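Local coordinates for protein fuculose-1-phosphate aldolase (Thermus thermophilus, PDB 2FK5) that is a class II aldolase of the AraD-like clan, an alpha/beta protein whose helices pack against one mixed beta sheet, at residues Phe37-Ser42 and Gly66-Ser71; Val57-Pro62 and Val73-Tyr78; Arg4-Phe9 and Leu49-Leu54. One frame throughout, in Å; residues are numbered along the deposited sequence.

Interaction 1: Phe37-Ser42 and Gly66-Ser71. With SO4 (sulfate ion), chain C.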
loop_
_atom_site.group_PDB
_atom_site.type_symbol
_atom_site.label_atom_id
_atom_site.label_comp_id
_atom_site.label_asym_id
_atom_site.label_seq_id
_atom_site.Cartn_x
_atom_site.Cartn_y
_atom_site.Cartn_z
ATOM N N PHE A 37 -2.555 -10.145 -29.634
ATOM C CA PHE A 37 -2.822 -9.692 -28.269
ATOM C C PHE A 37 -1.567 -9.678 -27.384
ATOM O O PHE A 37 -0.620 -10.442 -27.596
ATOM C CB PHE A 37 -3.955 -10.521 -27.614
ATOM C CG PHE A 37 -3.614 -11.957 -27.369
ATOM C CD1 PHE A 37 -3.050 -12.360 -26.163
ATOM C CD2 PHE A 37 -3.885 -12.926 -28.337
ATOM C CE1 PHE A 37 -2.762 -13.696 -25.916
ATOM C CE2 PHE A 37 -3.599 -14.270 -28.099
ATOM C CZ PHE A 37 -3.040 -14.658 -26.890
ATOM N N LEU A 38 -1.574 -8.780 -26.404
ATOM C CA LEU A 38 -0.479 -8.604 -25.462
ATOM C C LEU A 38 -0.947 -9.233 -24.156
ATOM O O LEU A 38 -1.990 -8.868 -23.648
ATOM C CB LEU A 38 -0.227 -7.103 -25.263
ATOM C CG LEU A 38 0.974 -6.671 -24.416
ATOM C CD1 LEU A 38 2.249 -7.171 -25.061
ATOM C CD2 LEU A 38 1.002 -5.140 -24.285
ATOM N N ILE A 39 -0.174 -10.162 -23.614
ATOM C CA ILE A 39 -0.572 -10.845 -22.397
ATOM C C ILE A 39 0.589 -11.009 -21.429
ATOM O O ILE A 39 1.756 -10.961 -21.824
ATOM C CB ILE A 39 -1.159 -12.241 -22.757
ATOM C CG1 ILE A 39 -1.767 -12.924 -21.532
ATOM C CG2 ILE A 39 -0.066 -13.119 -23.350
ATOM C CD1 ILE A 39 -2.581 -14.164 -21.903
ATOM N N THR A 40 0.254 -11.192 -20.152
ATOM C CA THR A 40 1.240 -11.399 -19.107
ATOM C C THR A 40 1.930 -12.749 -19.296
ATOM O O THR A 40 1.307 -13.726 -19.731
ATOM C CB THR A 40 0.578 -11.385 -17.706
ATOM O OG1 THR A 40 -0.529 -12.295 -17.697
ATOM C CG2 THR A 40 0.084 -9.980 -17.359
ATOM N N LYS A 41 3.219 -12.806 -18.974
ATOM C CA LYS A 41 3.972 -14.050 -19.109
ATOM C C LYS A 41 3.615 -15.047 -18.016
ATOM O O LYS A 41 3.008 -14.697 -17.008
ATOM C CB LYS A 41 5.479 -13.784 -19.056
ATOM C CG LYS A 41 6.035 -13.041 -20.252
ATOM C CD LYS A 41 7.544 -12.868 -20.110
ATOM C CE LYS A 41 8.118 -12.099 -21.283
ATOM N NZ LYS A 41 9.577 -11.866 -21.113
ATOM N N SER A 42 4.011 -16.296 -18.223
ATOM C CA SER A 42 3.739 -17.350 -17.262
ATOM C C SER A 42 4.612 -17.186 -16.020
ATOM O O SER A 42 5.754 -16.736 -16.111
ATOM C CB SER A 42 4.009 -18.715 -17.902
ATOM O OG SER A 42 3.556 -19.768 -17.072
ATOM N N GLY A 66 6.919 -18.953 -22.952
ATOM C CA GLY A 66 6.930 -17.991 -21.866
ATOM C C GLY A 66 5.601 -17.288 -21.683
ATOM O O GLY A 66 5.381 -16.631 -20.668
ATOM N N ALA A 67 4.706 -17.419 -22.655
ATOM C CA ALA A 67 3.404 -16.765 -22.549
ATOM C C ALA A 67 2.534 -17.460 -21.510
ATOM O O ALA A 67 2.720 -18.645 -21.232
ATOM C CB ALA A 67 2.707 -16.763 -23.899
ATOM N N SER A 68 1.590 -16.715 -20.936
ATOM C CA SER A 68 0.672 -17.253 -19.935
ATOM C C SER A 68 0.160 -18.618 -20.374
ATOM O O SER A 68 -0.120 -18.829 -21.548
ATOM C CB SER A 68 -0.520 -16.311 -19.753
ATOM O OG SER A 68 -1.593 -16.988 -19.120
ATOM N N VAL A 69 0.026 -19.538 -19.426
ATOM C CA VAL A 69 -0.459 -20.878 -19.730
ATOM C C VAL A 69 -1.898 -20.852 -20.260
ATOM O O VAL A 69 -2.349 -21.810 -20.880
ATOM C CB VAL A 69 -0.390 -21.781 -18.475
ATOM C CG1 VAL A 69 -0.870 -23.176 -18.805
ATOM C CG2 VAL A 69 1.039 -21.833 -17.956
ATOM N N GLU A 70 -2.606 -19.748 -20.019
ATOM C CA GLU A 70 -3.988 -19.602 -20.474
ATOM C C GLU A 70 -4.071 -18.874 -21.810
ATOM O O GLU A 70 -5.155 -18.518 -22.261
ATOM C CB GLU A 70 -4.807 -18.818 -19.440
ATOM C CG GLU A 70 -4.766 -19.401 -18.043
ATOM C CD GLU A 70 -5.436 -20.751 -17.963
ATOM O OE1 GLU A 70 -5.429 -21.475 -18.979
ATOM O OE2 GLU A 70 -5.960 -21.092 -16.881
ATOM N N SER A 71 -2.928 -18.652 -22.446
ATOM C CA SER A 71 -2.922 -17.932 -23.708
ATOM C C SER A 71 -3.841 -18.553 -24.748
ATOM O O SER A 71 -4.412 -17.838 -25.560
ATOM C CB SER A 71 -1.499 -17.825 -24.256
ATOM O OG SER A 71 -0.724 -16.954 -23.453
HETATM S S SO4 C . 0.059 -17.991 -15.687
HETATM O O1 SO4 C . -0.699 -16.941 -16.495
HETATM O O2 SO4 C . 0.747 -18.914 -16.688
HETATM O O3 SO4 C . 1.083 -17.323 -14.974
HETATM O O4 SO4 C . -0.954 -18.783 -15.083
#

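Interaction 2: Val57-Pro62 and Val73-Tyr78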
loop_
_atom_site.group_PDB
_atom_site.type_symbol
_atom_site.label_atom_id
_atom_site.label_comp_id
_atom_site.label_asym_id
_atom_site.label_seq_id
_atom_site.Cartn_x
_atom_site.Cartn_y
_atom_site.Cartn_z
ATOM N N VAL A 57 1.193 -12.116 -28.674
ATOM C CA VAL A 57 0.892 -13.426 -29.236
ATOM C C VAL A 57 0.011 -13.243 -30.468
ATOM O O VAL A 57 -0.940 -12.479 -30.451
ATOM C CB VAL A 57 0.133 -14.300 -28.214
ATOM C CG1 VAL A 57 -0.044 -15.712 -28.755
ATOM C CG2 VAL A 57 0.882 -14.322 -26.893
ATOM N N PRO A 58 0.320 -13.949 -31.563
ATOM C CA PRO A 58 -0.510 -13.794 -32.760
ATOM C C PRO A 58 -1.741 -14.682 -32.655
ATOM O O PRO A 58 -1.726 -15.668 -31.922
ATOM C CB PRO A 58 0.435 -14.225 -33.883
ATOM C CG PRO A 58 1.218 -15.337 -33.238
ATOM C CD PRO A 58 1.483 -14.819 -31.819
ATOM N N LEU A 59 -2.813 -14.331 -33.360
ATOM C CA LEU A 59 -4.021 -15.151 -33.333
ATOM C C LEU A 59 -3.765 -16.415 -34.145
ATOM O O LEU A 59 -4.358 -17.465 -33.894
ATOM C CB LEU A 59 -5.221 -14.393 -33.913
ATOM C CG LEU A 59 -5.736 -13.197 -33.105
ATOM C CD1 LEU A 59 -7.052 -12.702 -33.692
ATOM C CD2 LEU A 59 -5.934 -13.610 -31.658
ATOM N N GLU A 60 -2.874 -16.303 -35.125
ATOM C CA GLU A 60 -2.520 -17.441 -35.969
ATOM C C GLU A 60 -1.014 -17.634 -35.926
ATOM O O GLU A 60 -0.248 -16.713 -36.206
ATOM C CB GLU A 60 -2.971 -17.217 -37.417
ATOM C CG GLU A 60 -4.478 -17.137 -37.603
ATOM C CD GLU A 60 -5.214 -18.314 -36.980
ATOM O OE1 GLU A 60 -4.754 -19.465 -37.136
ATOM O OE2 GLU A 60 -6.261 -18.088 -36.338
ATOM N N GLY A 61 -0.593 -18.838 -35.578
ATOM C CA GLY A 61 0.824 -19.117 -35.494
ATOM C C GLY A 61 1.165 -19.699 -34.136
ATOM O O GLY A 61 0.283 -19.866 -33.290
ATOM N N PRO A 62 2.446 -20.016 -33.896
ATOM C CA PRO A 62 2.896 -20.589 -32.624
ATOM C C PRO A 62 2.745 -19.626 -31.454
ATOM O O PRO A 62 3.031 -18.433 -31.581
ATOM C CB PRO A 62 4.372 -20.909 -32.890
ATOM C CG PRO A 62 4.443 -21.056 -34.388
ATOM C CD PRO A 62 3.557 -19.944 -34.860
ATOM N N VAL A 73 -6.711 -19.813 -24.284
ATOM C CA VAL A 73 -8.052 -19.337 -24.010
ATOM C C VAL A 73 -8.216 -17.896 -24.461
ATOM O O VAL A 73 -9.212 -17.547 -25.085
ATOM C CB VAL A 73 -8.374 -19.419 -22.507
ATOM C CG1 VAL A 73 -9.802 -18.957 -22.263
ATOM C CG2 VAL A 73 -8.154 -20.848 -22.004
ATOM N N HIS A 74 -7.242 -17.051 -24.133
ATOM C CA HIS A 74 -7.314 -15.654 -24.536
ATOM C C HIS A 74 -7.383 -15.583 -26.062
ATOM O O HIS A 74 -8.210 -14.869 -26.625
ATOM C CB HIS A 74 -6.078 -14.900 -24.050
ATOM C CG HIS A 74 -6.061 -14.654 -22.572
ATOM N ND1 HIS A 74 -6.110 -13.386 -22.032
ATOM C CD2 HIS A 74 -5.977 -15.507 -21.524
ATOM C CE1 HIS A 74 -6.056 -13.469 -20.715
ATOM N NE2 HIS A 74 -5.977 -14.746 -20.380
ATOM N N ARG A 75 -6.507 -16.329 -26.715
ATOM C CA ARG A 75 -6.475 -16.326 -28.174
ATOM C C ARG A 75 -7.826 -16.694 -28.782
ATOM O O ARG A 75 -8.313 -16.027 -29.700
ATOM C CB ARG A 75 -5.406 -17.295 -28.682
ATOM C CG ARG A 75 -5.265 -17.279 -30.205
ATOM C CD ARG A 75 -4.190 -18.230 -30.663
ATOM N NE ARG A 75 -4.542 -19.612 -30.362
ATOM C CZ ARG A 75 -3.797 -20.656 -30.703
ATOM N NH1 ARG A 75 -2.658 -20.467 -31.359
ATOM N NH2 ARG A 75 -4.188 -21.885 -30.389
ATOM N N GLU A 76 -8.445 -17.747 -28.258
ATOM C CA GLU A 76 -9.731 -18.194 -28.777
ATOM C C GLU A 76 -10.803 -17.137 -28.553
ATOM O O GLU A 76 -11.658 -16.924 -29.407
ATOM C CB GLU A 76 -10.132 -19.518 -28.114
ATOM C CG GLU A 76 -11.132 -20.339 -28.916
ATOM C CD GLU A 76 -10.616 -20.696 -30.304
ATOM O OE1 GLU A 76 -9.424 -21.051 -30.420
ATOM O OE2 GLU A 76 -11.402 -20.627 -31.272
ATOM N N VAL A 77 -10.764 -16.467 -27.404
ATOM C CA VAL A 77 -11.740 -15.416 -27.124
ATOM C C VAL A 77 -11.600 -14.288 -28.142
ATOM O O VAL A 77 -12.588 -13.753 -28.632
ATOM C CB VAL A 77 -11.544 -14.808 -25.702
ATOM C CG1 VAL A 77 -12.446 -13.604 -25.526
ATOM C CG2 VAL A 77 -11.847 -15.847 -24.638
ATOM N N TYR A 78 -10.367 -13.914 -28.455
ATOM C CA TYR A 78 -10.160 -12.840 -29.415
ATOM C C TYR A 78 -10.548 -13.288 -30.823
ATOM O O TYR A 78 -11.049 -12.493 -31.612
ATOM C CB TYR A 78 -8.709 -12.376 -29.383
ATOM C CG TYR A 78 -8.378 -11.600 -28.129
ATOM C CD1 TYR A 78 -7.269 -11.929 -27.359
ATOM C CD2 TYR A 78 -9.180 -10.536 -27.717
ATOM C CE1 TYR A 78 -6.960 -11.212 -26.194
ATOM C CE2 TYR A 78 -8.883 -9.812 -26.555
ATOM C CZ TYR A 78 -7.771 -10.162 -25.802
ATOM O OH TYR A 78 -7.475 -9.470 -24.647
HETATM O O HOH W 1 -1.346 -18.129 -31.666
#

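Interaction 3: Arg4-Phe9 and Leu49-Leu54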
loop_
_atom_site.group_PDB
_atom_site.type_symbol
_atom_site.label_atom_id
_atom_site.label_comp_id
_atom_site.label_asym_id
_atom_site.label_seq_id
_atom_site.Cartn_x
_atom_site.Cartn_y
_atom_site.Cartn_z
ATOM N N ARG A 4 1.901 4.086 -21.091
ATOM C CA ARG A 4 0.548 4.193 -20.573
ATOM C C ARG A 4 -0.144 2.823 -20.514
ATOM O O ARG A 4 -0.825 2.509 -19.537
ATOM C CB ARG A 4 -0.264 5.149 -21.444
ATOM C CG ARG A 4 -1.673 5.379 -20.936
ATOM C CD ARG A 4 -2.390 6.461 -21.720
ATOM N NH2 ARG A 4 -5.200 7.360 -19.541
ATOM N N LEU A 5 0.028 2.015 -21.556
ATOM C CA LEU A 5 -0.585 0.691 -21.582
ATOM C C LEU A 5 0.081 -0.168 -20.521
ATOM O O LEU A 5 -0.586 -0.930 -19.829
ATOM C CB LEU A 5 -0.436 0.038 -22.965
ATOM C CG LEU A 5 -1.085 -1.347 -23.098
ATOM C CD1 LEU A 5 -2.572 -1.259 -22.721
ATOM C CD2 LEU A 5 -0.915 -1.868 -24.524
ATOM N N TYR A 6 1.400 -0.046 -20.384
ATOM C CA TYR A 6 2.107 -0.809 -19.360
ATOM C C TYR A 6 1.534 -0.432 -18.000
ATOM O O TYR A 6 1.333 -1.282 -17.132
ATOM C CB TYR A 6 3.607 -0.488 -19.343
ATOM C CG TYR A 6 4.260 -0.899 -18.034
ATOM C CD1 TYR A 6 4.239 -2.229 -17.613
ATOM C CD2 TYR A 6 4.838 0.050 -17.184
ATOM C CE1 TYR A 6 4.765 -2.608 -16.380
ATOM C CE2 TYR A 6 5.370 -0.318 -15.947
ATOM C CZ TYR A 6 5.329 -1.650 -15.551
ATOM O OH TYR A 6 5.827 -2.032 -14.322
ATOM N N ALA A 7 1.295 0.862 -17.828
ATOM C CA ALA A 7 0.765 1.392 -16.585
ATOM C C ALA A 7 -0.556 0.723 -16.263
ATOM O O ALA A 7 -0.792 0.323 -15.127
ATOM C CB ALA A 7 0.573 2.896 -16.701
ATOM N N ALA A 8 -1.414 0.604 -17.272
ATOM C CA ALA A 8 -2.720 -0.019 -17.086
ATOM C C ALA A 8 -2.576 -1.466 -16.631
ATOM O O ALA A 8 -3.321 -1.912 -15.755
ATOM C CB ALA A 8 -3.532 0.059 -18.371
ATOM N N PHE A 9 -1.634 -2.205 -17.224
ATOM C CA PHE A 9 -1.405 -3.601 -16.826
ATOM C C PHE A 9 -0.891 -3.620 -15.392
ATOM O O PHE A 9 -1.313 -4.432 -14.570
ATOM C CB PHE A 9 -0.332 -4.272 -17.693
ATOM C CG PHE A 9 -0.854 -4.873 -18.970
ATOM C CD1 PHE A 9 -1.209 -4.063 -20.047
ATOM C CD2 PHE A 9 -0.978 -6.254 -19.094
ATOM C CE1 PHE A 9 -1.681 -4.621 -21.236
ATOM C CE2 PHE A 9 -1.447 -6.822 -20.274
ATOM C CZ PHE A 9 -1.799 -6.004 -21.348
ATOM N N LEU A 49 4.103 -6.311 -11.907
ATOM C CA LEU A 49 4.504 -6.442 -13.305
ATOM C C LEU A 49 5.510 -5.407 -13.773
ATOM O O LEU A 49 5.530 -4.274 -13.296
ATOM C CB LEU A 49 3.282 -6.362 -14.219
ATOM C CG LEU A 49 2.284 -7.503 -14.098
ATOM C CD1 LEU A 49 1.008 -7.143 -14.853
ATOM C CD2 LEU A 49 2.914 -8.774 -14.634
ATOM N N THR A 50 6.331 -5.830 -14.729
ATOM C CA THR A 50 7.356 -5.005 -15.359
ATOM C C THR A 50 7.122 -5.185 -16.859
ATOM O O THR A 50 6.621 -6.223 -17.280
ATOM C CB THR A 50 8.769 -5.511 -14.999
ATOM O OG1 THR A 50 8.981 -5.384 -13.588
ATOM C CG2 THR A 50 9.819 -4.714 -15.722
ATOM N N PRO A 51 7.471 -4.181 -17.681
ATOM C CA PRO A 51 7.267 -4.295 -19.130
ATOM C C PRO A 51 7.754 -5.607 -19.748
ATOM O O PRO A 51 7.111 -6.152 -20.645
ATOM C CB PRO A 51 8.014 -3.085 -19.677
ATOM C CG PRO A 51 7.808 -2.069 -18.603
ATOM C CD PRO A 51 8.058 -2.872 -17.342
ATOM N N GLU A 52 8.885 -6.117 -19.273
ATOM C CA GLU A 52 9.412 -7.364 -19.816
ATOM C C GLU A 52 8.545 -8.558 -19.438
ATOM O O GLU A 52 8.764 -9.666 -19.920
ATOM C CB GLU A 52 10.857 -7.605 -19.356
ATOM O OE2 GLU A 52 11.476 -5.104 -18.335
ATOM N N ASP A 53 7.554 -8.325 -18.582
ATOM C CA ASP A 53 6.657 -9.386 -18.146
ATOM C C ASP A 53 5.481 -9.577 -19.102
ATOM O O ASP A 53 4.622 -10.424 -18.859
ATOM C CB ASP A 53 6.124 -9.083 -16.739
ATOM C CG ASP A 53 7.223 -9.072 -15.686
ATOM O OD1 ASP A 53 6.997 -8.509 -14.593
ATOM O OD2 ASP A 53 8.309 -9.631 -15.946
ATOM N N LEU A 54 5.430 -8.781 -20.170
ATOM C CA LEU A 54 4.353 -8.903 -21.147
ATOM C C LEU A 54 4.914 -9.321 -22.503
ATOM O O LEU A 54 6.048 -8.974 -22.844
ATOM C CB LEU A 54 3.620 -7.572 -21.313
ATOM C CG LEU A 54 3.211 -6.853 -20.021
ATOM C CD1 LEU A 54 2.611 -5.505 -20.365
ATOM C CD2 LEU A 54 2.220 -7.706 -19.248
#

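Interaction 1: Phe37-Ser42 and Gly66-Ser71
Just past the end of strand 36-40, Lys41 and Ala67 form a single beta bridge, their CA atoms 4.4 Å apart. One good backbone bond flanks it: Ser42 N gives to Gly66 O at 2.8 Å with an N-H...O angle of 170°. The return bond, from Ser68 N to Thr40 O, is weak and bent. Further back along the strand, Ile39 carries the apolar part of the contact. Its CG1 lies opposite the backbone N (chi1 -172°), which sends CD1 over the turn to rest 3.7 Å from both Ser68 CB and Ser71 OG. Phe37 approaches the same turn obliquely, bringing CZ up to Ser71 O. The turn, type I from Ser68 to Ser71, is gripped twice at Ser68 O, by Ser71 N and by Ser71 OG, the latter at 2.7 Å. Ser68 OG accepts from Glu70 N in an ST turn and donates to O1 of the sulfate at 2.8 Å, so both roles of the hydroxyl are used. On O2 of the same ion converge Val69 N, 2.9 Å away in a nearly straight bond (178°), and Ser42 OG at 3.0 Å. Lys46 NZ, Gly43 N and Asn28 ND2 also bond the sulfate. Glu70, at the N-cap of helix 71-80, turns its carboxylate to Ser127, Ala128 and His151. The chemistry therefore implies an anion site at the bridge, where a hydroxyl from each segment and the N-H of Val69 hold a sulfate that itself probably came from the crystallisation liquor.

Interaction 2: Val57-Pro62 and Val73-Tyr78
Arg75, on helix 71-80, lies against the backbone of Leu59 and reaches on toward Gly61. From CB the chain first runs extended, and CG comes to 4.0 Å from Leu59 CA. CD touches next, 3.3 Å from Leu59 O and somewhat farther from Pro58 O. Here the chain bends (chi3 65°), carrying the guanidinium along the loop. NE passes Leu59 O without a bond; that carbonyl is instead hydrogen-bonded by Arg79. At the tip, NH1 gives to a water 2.7 Å away that lies in the guanidinium plane, at its edge. The water donates in turn to Gly61 O at 2.9 Å and to Pro58 O, the latter refined rather short. Gly61 O also sits at the guanidinium edge, but 3.6 Å from Arg75 NH1, too far for a direct bond. Beside this polar strip Leu59 crosses Tyr78 at about a right angle, its CD2 3.8 Å from Tyr78 CB, while Tyr78 OH goes off to bond Ser30. Glu60 O accepts from Ser135 of a second subunit. The chemistry implies that the arginine holds the loop by aliphatic packing and one bridging water, which takes the N-H and gives its own two hydrogens to the two carbonyls.

Interaction 3: Arg4-Phe9 and Leu49-Leu54
Two different first torsions aim Tyr6 and Phe9, three residues apart on helix 3-18, at the loop 49-54: Tyr6 holds CG anti to its amide nitrogen (chi1 161°), whereas Phe9 swings CG beside its own nitrogen (chi1 -86°). The Tyr6 ring receives Pro51 over one face. Pro51 CG stands 3.6 Å from the ring centroid and only 7° off the normal, a CH-pi contact directly over the centre, and Pro51 CD is 3.4 Å from Tyr6 CE1. At the far end of the ring the hydroxyl donates: Tyr6 OH gives to Leu49 O, which lies at the ring edge near its plane. The refined separation of 2.5 Å is very short, and its exact value is doubtful. Phe9 uses its face as well. Leu54 CD1 lies 4.0 Å from the Phe9 centroid, offset toward the rim, and Leu54 CD2 presses on Phe9 CD2 at 3.5 Å. Leu49 adds its CD1, 3.6 Å from Phe9 O. The loop contains a short 3-10 segment, 51-53, with a bond from Asp53 N to Thr50 O. Asp53 OD1 closes the turn further by accepting from Thr50 N at 2.8 Å, the donor standing above the carboxylate plane. Phe9 continues the apolar layer onto Val31 of the sheet and Leu166 of helix 162-191, and Leu54 does so onto Leu38 and Thr40. This is helix-on-sheet packing of an AraD-like alpha/beta fold: the N-terminal helix lies against the sheet, and its aromatic side chains clasp the loop joining strands 36-40 and 54-58.

How the interactions relate
Strands 36-40 and 54-58, neighbours in the sheet, tie the three contacts together. Interaction 1 is mostly buried; interactions 2 and 3 are partly buried and lie farther from the chain's centre. Opposite sheet faces are involved: Ile39 meets His74 of the helix in interaction 2 on one, whereas Leu38 lies beside Phe9 of helix 3-18 on the other. Phe37 O to Val57 N, at 2.7 Å, links interactions 1 and 2; Lys41 N to Asp53 O, at 2.8 Å, links 1 and 3. Their chemistry differs accordingly: interaction 1 gathers polar groups round an anion, interaction 2 works through a water near a subunit interface, and interaction 3 relies largely on aromatic faces.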